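Local coordinates for putative HMP/thiamine permease protein YkoE (Bacillus subtilis, PDB 5EDL) that binds thiamine as the membrane-embedded S component of an energy-coupling-factor transporter, and probably carries hydroxymethylpyrimidine or thiamine across the cell membrane, at residues G159-G162 with K163-D167; W2-K5 with E6-M10; S168-T172 with G173-G177. All coordinates share one frame; numbering follows the deposited sequence.

Overall arrangement
The three contacts are local, each made by neighbouring turns of one stretch of chain. Contacts 1 and 3 follow each other on helix 140-170. Contact 1, regular helix, lies deepest, its centre about 10 Å from that of the chain; contact 3 joins the helix to the loop that follows, its centre about 19 Å out. Contact 2 opens helix 4-35, centred about 18 Å out, with five of nine touching residues exposed. Chemistry follows place: continuous i to i+4 backbone bonds, a serine and a salt bridge in contact 1, a glutamate holding the backbone in contact 2, turns, a threonine hydroxyl and a water in contact 3. Leu175 packs against the carbonyl O of Ser166 and the side chain of Ile9.

Contact 1 (G159-G162 with K163-D167); sequences GLLG and KAVSD
Gly162 O is gripped twice from the next turn of the helix, by Ser166 N and by Ser166 OG, and the two donors arrive from opposite faces of the carbonyl plane. The hydroxyl bond, Ser166 OG to Gly162 O, measures 2.8 Å. It forms because OG lies beside the serine's own backbone N (chi1 -61°), which turns the hydroxyl back along the helix. A buried hydroxyl thereby finds its acceptor in the backbone of its own helix.

Other backbone bonds are i to i+4 pairs of ordinary alpha-helix: Lys163 N reaches Gly159 O at 3.1 Å, Ala164 N reaches Leu160 O at 3.0 Å, and Val165 N reaches Leu161 O at 2.9 Å. The segment belongs to the long helix 140-170, near the end of a predicted membrane span; Leu161 touches Ile49, and Ser166 touches Ile53 and Tyr56, of helix 49-58.

Apolar contact is slight. Leu161 CG and Val165 CG2 stand 4.3 Å apart, while the same CG2 sits 3.1 Å from Leu161 O.

The charged pair runs one turn further. Lys163 extends from the backbone and bends only at its last torsion (chi4 -64°), bringing NZ to 2.9 Å from Asp167 OD2 in a salt bridge on the syn lone pair of that oxygen. The other carboxylate oxygen, OD1, is hydrogen-bonded to Tyr56 OH.

Contact 2 (W2-K5 with E6-M10); sequences WKVK and EIVIM
Glu6 reaches back to the residues that start its own helix. CB lies 3.4 Å from Lys3 O and close to the Trp2 ring, whose CE3 is 3.9 Å away. With CG beside the backbone N (chi1 -69°) and the chain extended beyond it, the carboxylate comes back over the N-cap residue, Lys3. There CD faces the Lys3 CB, and OE1 accepts from Lys3 N at 2.8 Å, on its anti side and 32° out of the carboxylate plane. This is the side-chain-to-backbone half of a capping box; lysine at the N-cap cannot return the other half, and its carbonyl simply starts the helical bonding, accepting from Ile7 N at 3.1 Å and weakly from Glu6 N.

The indole of Trp2 lies against the same turn, with Glu6 O and Ile7 N in plane at its edge. Its CE3 meets Ile7 CG1 at 3.7 Å, and CH2 lies 3.6 Å from Met10 SD in an oblique Met-aromatic contact, the side chains roughly perpendicular.

Glu6 OE1 is also salt-bridged to Lys60 NZ, and Trp2 NE1 donates to Pro61 O. Around this start of helix 4-35, Trp2 and Met10 rest on helices 49-58 and 63-77.

Contact 3 (S168-T172 with G173-G177); sequences SLAYT and GVLNG
Ala170 O is gripped by Gly173 N at 3.2 Å, arriving above the carbonyl plane, and by a water that donates to it at 2.7 Å. The same water donates to Asn176 OD1 and accepts weakly from Leu175 N. One residue back, Leu169 O is held by two donors of Thr172: the backbone N at 2.8 Å and the hydroxyl OG1 at 2.6 Å, the latter in the carbonyl plane on a lone pair. Thr172 places OG1 between its backbone N and its carbonyl carbon (chi1 65°), the rotamer that turns the hydroxyl back to the helix. OG1 also receives a weak bond from Val174 N, and Val174 CG1 lies 3.4 Å from it, the two side chains running alongside each other.

Helix 140-170 gives way here to a pair of type I turns, Ala170 to Gly173 and Gly173 to Asn176. Gly173 has positive phi (99°), where a CB would be jammed against Thr172 O.

Leu175 supplies most of the apolar contact. Its CD1 packs at 3.9 Å from Leu169 CB and 4.2 Å from Ala170 CB, folding the loop back against the helix. With an alanine at this position, a gap would probably open beside Leu169 CB and Ala170 CB, and the packing on Leu180 and Ile9 would be lost.

Leu175 and Ala170 both pack on Leu180 of helix 179-192, and Tyr171 touches Leu184 and Arg188 of that helix, while Leu175 also meets Ile9 of helix 4-35.

Contact 1 (G159-G162 with K163-D167)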
loop_
_atom_site.group_PDB
_atom_site.type_symbol
_atom_site.label_atom_id
_atom_site.label_comp_id
_atom_site.label_asym_id
_atom_site.label_seq_id
_atom_site.Cartn_x
_atom_site.Cartn_y
_atom_site.Cartn_z
ATOM N N GLY A 159 0.615 2.444 5.723
ATOM C CA GLY A 159 1.314 3.707 5.916
ATOM C C GLY A 159 2.604 3.590 6.727
ATOM O O GLY A 159 3.692 3.873 6.224
ATOM N N LEU A 160 2.486 3.176 7.982
ATOM C CA LEU A 160 3.645 3.083 8.862
ATOM C C LEU A 160 4.605 1.952 8.461
ATOM O O LEU A 160 5.812 2.156 8.374
ATOM C CB LEU A 160 3.201 2.884 10.316
ATOM C CG LEU A 160 4.331 2.780 11.354
ATOM C CD1 LEU A 160 5.134 4.078 11.412
ATOM C CD2 LEU A 160 3.773 2.461 12.730
ATOM N N LEU A 161 4.062 0.763 8.235
ATOM C CA LEU A 161 4.884 -0.377 7.856
ATOM C C LEU A 161 5.517 -0.171 6.474
ATOM O O LEU A 161 6.637 -0.604 6.232
ATOM C CB LEU A 161 4.060 -1.669 7.868
ATOM C CG LEU A 161 4.873 -2.925 7.545
ATOM C CD1 LEU A 161 5.995 -3.109 8.580
ATOM C CD2 LEU A 161 3.990 -4.176 7.443
ATOM N N GLY A 162 4.790 0.494 5.587
ATOM C CA GLY A 162 5.293 0.813 4.264
ATOM C C GLY A 162 6.476 1.768 4.333
ATOM O O GLY A 162 7.452 1.605 3.612
ATOM N N LYS A 163 6.388 2.759 5.216
ATOM C CA LYS A 163 7.502 3.677 5.412
ATOM C C LYS A 163 8.713 2.942 5.993
ATOM O O LYS A 163 9.837 3.145 5.538
ATOM C CB LYS A 163 7.108 4.842 6.326
ATOM C CG LYS A 163 8.265 5.796 6.649
ATOM C CD LYS A 163 7.799 7.014 7.462
ATOM C CE LYS A 163 8.900 8.088 7.568
ATOM N NZ LYS A 163 10.084 7.607 8.309
ATOM N N ALA A 164 8.472 2.091 6.986
ATOM C CA ALA A 164 9.535 1.309 7.611
ATOM C C ALA A 164 10.262 0.395 6.617
ATOM O O ALA A 164 11.485 0.334 6.599
ATOM C CB ALA A 164 8.975 0.484 8.762
ATOM N N VAL A 165 9.501 -0.331 5.809
ATOM C CA VAL A 165 10.100 -1.173 4.789
ATOM C C VAL A 165 10.953 -0.344 3.811
ATOM O O VAL A 165 12.088 -0.703 3.494
ATOM C CB VAL A 165 9.019 -1.936 4.006
ATOM C CG1 VAL A 165 9.639 -2.652 2.804
ATOM C CG2 VAL A 165 8.276 -2.914 4.940
ATOM N N SER A 166 10.384 0.762 3.342
ATOM C CA SER A 166 11.037 1.636 2.368
ATOM C C SER A 166 12.336 2.205 2.918
ATOM O O SER A 166 13.366 2.179 2.241
ATOM C CB SER A 166 10.101 2.779 1.961
ATOM O OG SER A 166 8.914 2.277 1.366
ATOM N N ASP A 167 12.272 2.701 4.153
ATOM C CA ASP A 167 13.439 3.249 4.838
ATOM C C ASP A 167 14.536 2.192 4.969
ATOM O O ASP A 167 15.719 2.476 4.715
ATOM C CB ASP A 167 13.060 3.788 6.229
ATOM C CG ASP A 167 12.281 5.100 6.166
ATOM O OD1 ASP A 167 12.248 5.719 5.085
ATOM O OD2 ASP A 167 11.715 5.516 7.206
#

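Contact 2 (W2-K5 with E6-M10)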
loop_
_atom_site.group_PDB
_atom_site.type_symbol
_atom_site.label_atom_id
_atom_site.label_comp_id
_atom_site.label_asym_id
_atom_site.label_seq_id
_atom_site.Cartn_x
_atom_site.Cartn_y
_atom_site.Cartn_z
ATOM N N TRP A 2 8.846 10.361 -15.060
ATOM C CA TRP A 2 9.346 9.026 -14.743
ATOM C C TRP A 2 10.580 8.617 -15.550
ATOM O O TRP A 2 10.688 8.915 -16.733
ATOM C CB TRP A 2 8.248 7.977 -14.971
ATOM C CG TRP A 2 7.196 7.946 -13.922
ATOM C CD1 TRP A 2 6.205 8.863 -13.724
ATOM C CD2 TRP A 2 7.008 6.928 -12.929
ATOM N NE1 TRP A 2 5.418 8.481 -12.659
ATOM C CE2 TRP A 2 5.890 7.297 -12.157
ATOM C CE3 TRP A 2 7.684 5.738 -12.617
ATOM C CZ2 TRP A 2 5.422 6.516 -11.090
ATOM C CZ3 TRP A 2 7.223 4.963 -11.559
ATOM C CH2 TRP A 2 6.102 5.359 -10.805
ATOM N N LYS A 3 11.487 7.898 -14.897
ATOM C CA LYS A 3 12.641 7.305 -15.555
ATOM C C LYS A 3 12.399 5.815 -15.738
ATOM O O LYS A 3 11.631 5.216 -14.992
ATOM C CB LYS A 3 13.916 7.527 -14.742
ATOM C CG LYS A 3 14.186 8.978 -14.379
ATOM C CD LYS A 3 15.455 9.109 -13.550
ATOM C CE LYS A 3 15.834 10.572 -13.342
ATOM N NZ LYS A 3 16.688 10.748 -12.138
ATOM N N VAL A 4 13.067 5.235 -16.728
ATOM C CA VAL A 4 12.953 3.814 -17.024
ATOM C C VAL A 4 13.216 3.003 -15.774
ATOM O O VAL A 4 12.413 2.146 -15.401
ATOM C CB VAL A 4 13.936 3.384 -18.133
ATOM C CG1 VAL A 4 13.979 1.867 -18.248
ATOM C CG2 VAL A 4 13.552 4.031 -19.450
ATOM N N LYS A 5 14.322 3.313 -15.103
ATOM C CA LYS A 5 14.702 2.601 -13.887
ATOM C C LYS A 5 13.616 2.664 -12.806
ATOM O O LYS A 5 13.447 1.716 -12.050
ATOM C CB LYS A 5 16.020 3.144 -13.337
ATOM C CG LYS A 5 15.999 4.607 -12.925
ATOM C CD LYS A 5 17.397 5.075 -12.517
ATOM C CE LYS A 5 17.402 6.512 -12.025
ATOM N NZ LYS A 5 18.798 7.019 -11.755
ATOM N N GLU A 6 12.882 3.770 -12.734
ATOM C CA GLU A 6 11.824 3.893 -11.727
ATOM C C GLU A 6 10.637 2.999 -12.087
ATOM O O GLU A 6 10.062 2.338 -11.222
ATOM C CB GLU A 6 11.380 5.346 -11.582
ATOM C CG GLU A 6 12.447 6.251 -10.944
ATOM C CD GLU A 6 12.161 7.728 -11.148
ATOM O OE1 GLU A 6 11.486 8.073 -12.139
ATOM O OE2 GLU A 6 12.597 8.542 -10.316
ATOM N N ILE A 7 10.275 2.989 -13.365
ATOM C CA ILE A 7 9.218 2.114 -13.841
ATOM C C ILE A 7 9.625 0.670 -13.524
ATOM O O ILE A 7 8.838 -0.099 -12.965
ATOM C CB ILE A 7 8.940 2.323 -15.358
ATOM C CG1 ILE A 7 8.350 3.719 -15.597
ATOM C CG2 ILE A 7 7.976 1.273 -15.882
ATOM C CD1 ILE A 7 8.283 4.130 -17.067
ATOM N N VAL A 8 10.873 0.329 -13.819
ATOM C CA VAL A 8 11.392 -1.007 -13.547
ATOM C C VAL A 8 11.415 -1.379 -12.062
ATOM O O VAL A 8 10.990 -2.478 -11.702
ATOM C CB VAL A 8 12.815 -1.181 -14.106
ATOM C CG1 VAL A 8 13.373 -2.540 -13.713
ATOM C CG2 VAL A 8 12.819 -1.022 -15.622
ATOM N N ILE A 9 11.919 -0.491 -11.203
ATOM C CA ILE A 9 11.981 -0.796 -9.768
ATOM C C ILE A 9 10.577 -0.919 -9.168
ATOM O O ILE A 9 10.331 -1.731 -8.265
ATOM C CB ILE A 9 12.764 0.266 -8.972
ATOM C CG1 ILE A 9 12.753 -0.084 -7.489
ATOM C CG2 ILE A 9 12.143 1.637 -9.131
ATOM C CD1 ILE A 9 13.282 1.007 -6.614
ATOM N N MET A 10 9.660 -0.102 -9.672
ATOM C CA MET A 10 8.287 -0.158 -9.210
ATOM C C MET A 10 7.692 -1.536 -9.504
ATOM O O MET A 10 7.002 -2.114 -8.674
ATOM C CB MET A 10 7.440 0.940 -9.850
ATOM C CG MET A 10 5.996 0.871 -9.382
ATOM S SD MET A 10 4.863 2.023 -10.149
ATOM C CE MET A 10 5.109 1.701 -11.897
#

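Contact 3 (S168-T172 with G173-G177)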
loop_
_atom_site.group_PDB
_atom_site.type_symbol
_atom_site.label_atom_id
_atom_site.label_comp_id
_atom_site.label_asym_id
_atom_site.label_seq_id
_atom_site.Cartn_x
_atom_site.Cartn_y
_atom_site.Cartn_z
ATOM N N SER A 168 14.136 0.983 5.367
ATOM C CA SER A 168 15.072 -0.134 5.488
ATOM C C SER A 168 15.778 -0.411 4.167
ATOM O O SER A 168 16.980 -0.610 4.136
ATOM C CB SER A 168 14.353 -1.403 5.965
ATOM O OG SER A 168 13.860 -1.244 7.281
ATOM N N LEU A 169 15.022 -0.414 3.076
ATOM C CA LEU A 169 15.611 -0.577 1.750
ATOM C C LEU A 169 16.568 0.574 1.426
ATOM O O LEU A 169 17.678 0.348 0.945
ATOM C CB LEU A 169 14.521 -0.672 0.682
ATOM C CG LEU A 169 13.779 -2.015 0.606
ATOM C CD1 LEU A 169 12.484 -1.893 -0.199
ATOM C CD2 LEU A 169 14.689 -3.096 0.011
ATOM N N ALA A 170 16.131 1.806 1.692
ATOM C CA ALA A 170 16.968 2.984 1.448
ATOM C C ALA A 170 18.330 2.868 2.120
ATOM O O ALA A 170 19.338 3.255 1.544
ATOM C CB ALA A 170 16.268 4.241 1.911
ATOM N N TYR A 171 18.347 2.319 3.329
ATOM C CA TYR A 171 19.582 2.121 4.078
ATOM C C TYR A 171 20.520 1.075 3.445
ATOM O O TYR A 171 21.694 1.025 3.788
ATOM C CB TYR A 171 19.267 1.715 5.529
ATOM C CG TYR A 171 18.598 2.790 6.377
ATOM C CD1 TYR A 171 19.061 4.097 6.380
ATOM C CD2 TYR A 171 17.505 2.486 7.183
ATOM C CE1 TYR A 171 18.458 5.071 7.158
ATOM C CE2 TYR A 171 16.886 3.456 7.955
ATOM C CZ TYR A 171 17.366 4.746 7.941
ATOM O OH TYR A 171 16.754 5.717 8.707
ATOM N N THR A 172 20.024 0.240 2.533
ATOM C CA THR A 172 20.900 -0.747 1.883
ATOM C C THR A 172 21.704 -0.109 0.751
ATOM O O THR A 172 22.713 -0.659 0.308
ATOM C CB THR A 172 20.115 -1.968 1.315
ATOM O OG1 THR A 172 19.242 -1.556 0.250
ATOM C CG2 THR A 172 19.293 -2.650 2.407
ATOM N N GLY A 173 21.252 1.052 0.288
ATOM C CA GLY A 173 21.885 1.735 -0.825
ATOM C C GLY A 173 21.178 1.510 -2.157
ATOM O O GLY A 173 21.475 2.172 -3.150
ATOM N N VAL A 174 20.228 0.582 -2.186
ATOM C CA VAL A 174 19.676 0.141 -3.461
ATOM C C VAL A 174 18.717 1.170 -4.064
ATOM O O VAL A 174 18.378 1.104 -5.248
ATOM C CB VAL A 174 18.958 -1.214 -3.312
ATOM C CG1 VAL A 174 17.596 -1.037 -2.632
ATOM C CG2 VAL A 174 18.817 -1.891 -4.670
ATOM N N LEU A 175 18.289 2.123 -3.245
ATOM C CA LEU A 175 17.373 3.163 -3.692
ATOM C C LEU A 175 18.079 4.481 -4.018
ATOM O O LEU A 175 17.441 5.520 -4.072
ATOM C CB LEU A 175 16.298 3.412 -2.624
ATOM C CG LEU A 175 15.481 2.188 -2.199
ATOM C CD1 LEU A 175 14.260 2.614 -1.388
ATOM C CD2 LEU A 175 15.066 1.384 -3.404
ATOM N N ASN A 176 19.395 4.440 -4.227
ATOM C CA ASN A 176 20.161 5.667 -4.424
ATOM C C ASN A 176 19.767 6.428 -5.679
ATOM O O ASN A 176 19.976 7.632 -5.759
ATOM C CB ASN A 176 21.663 5.367 -4.448
ATOM C CG ASN A 176 22.274 5.416 -3.066
ATOM O OD1 ASN A 176 21.558 5.558 -2.070
ATOM N ND2 ASN A 176 23.596 5.305 -2.991
ATOM N N GLY A 177 19.196 5.730 -6.653
ATOM C CA GLY A 177 18.686 6.384 -7.842
ATOM C C GLY A 177 17.326 7.047 -7.663
ATOM O O GLY A 177 16.890 7.807 -8.530
HETATM O O HOH W 1 19.239 3.691 -1.151
#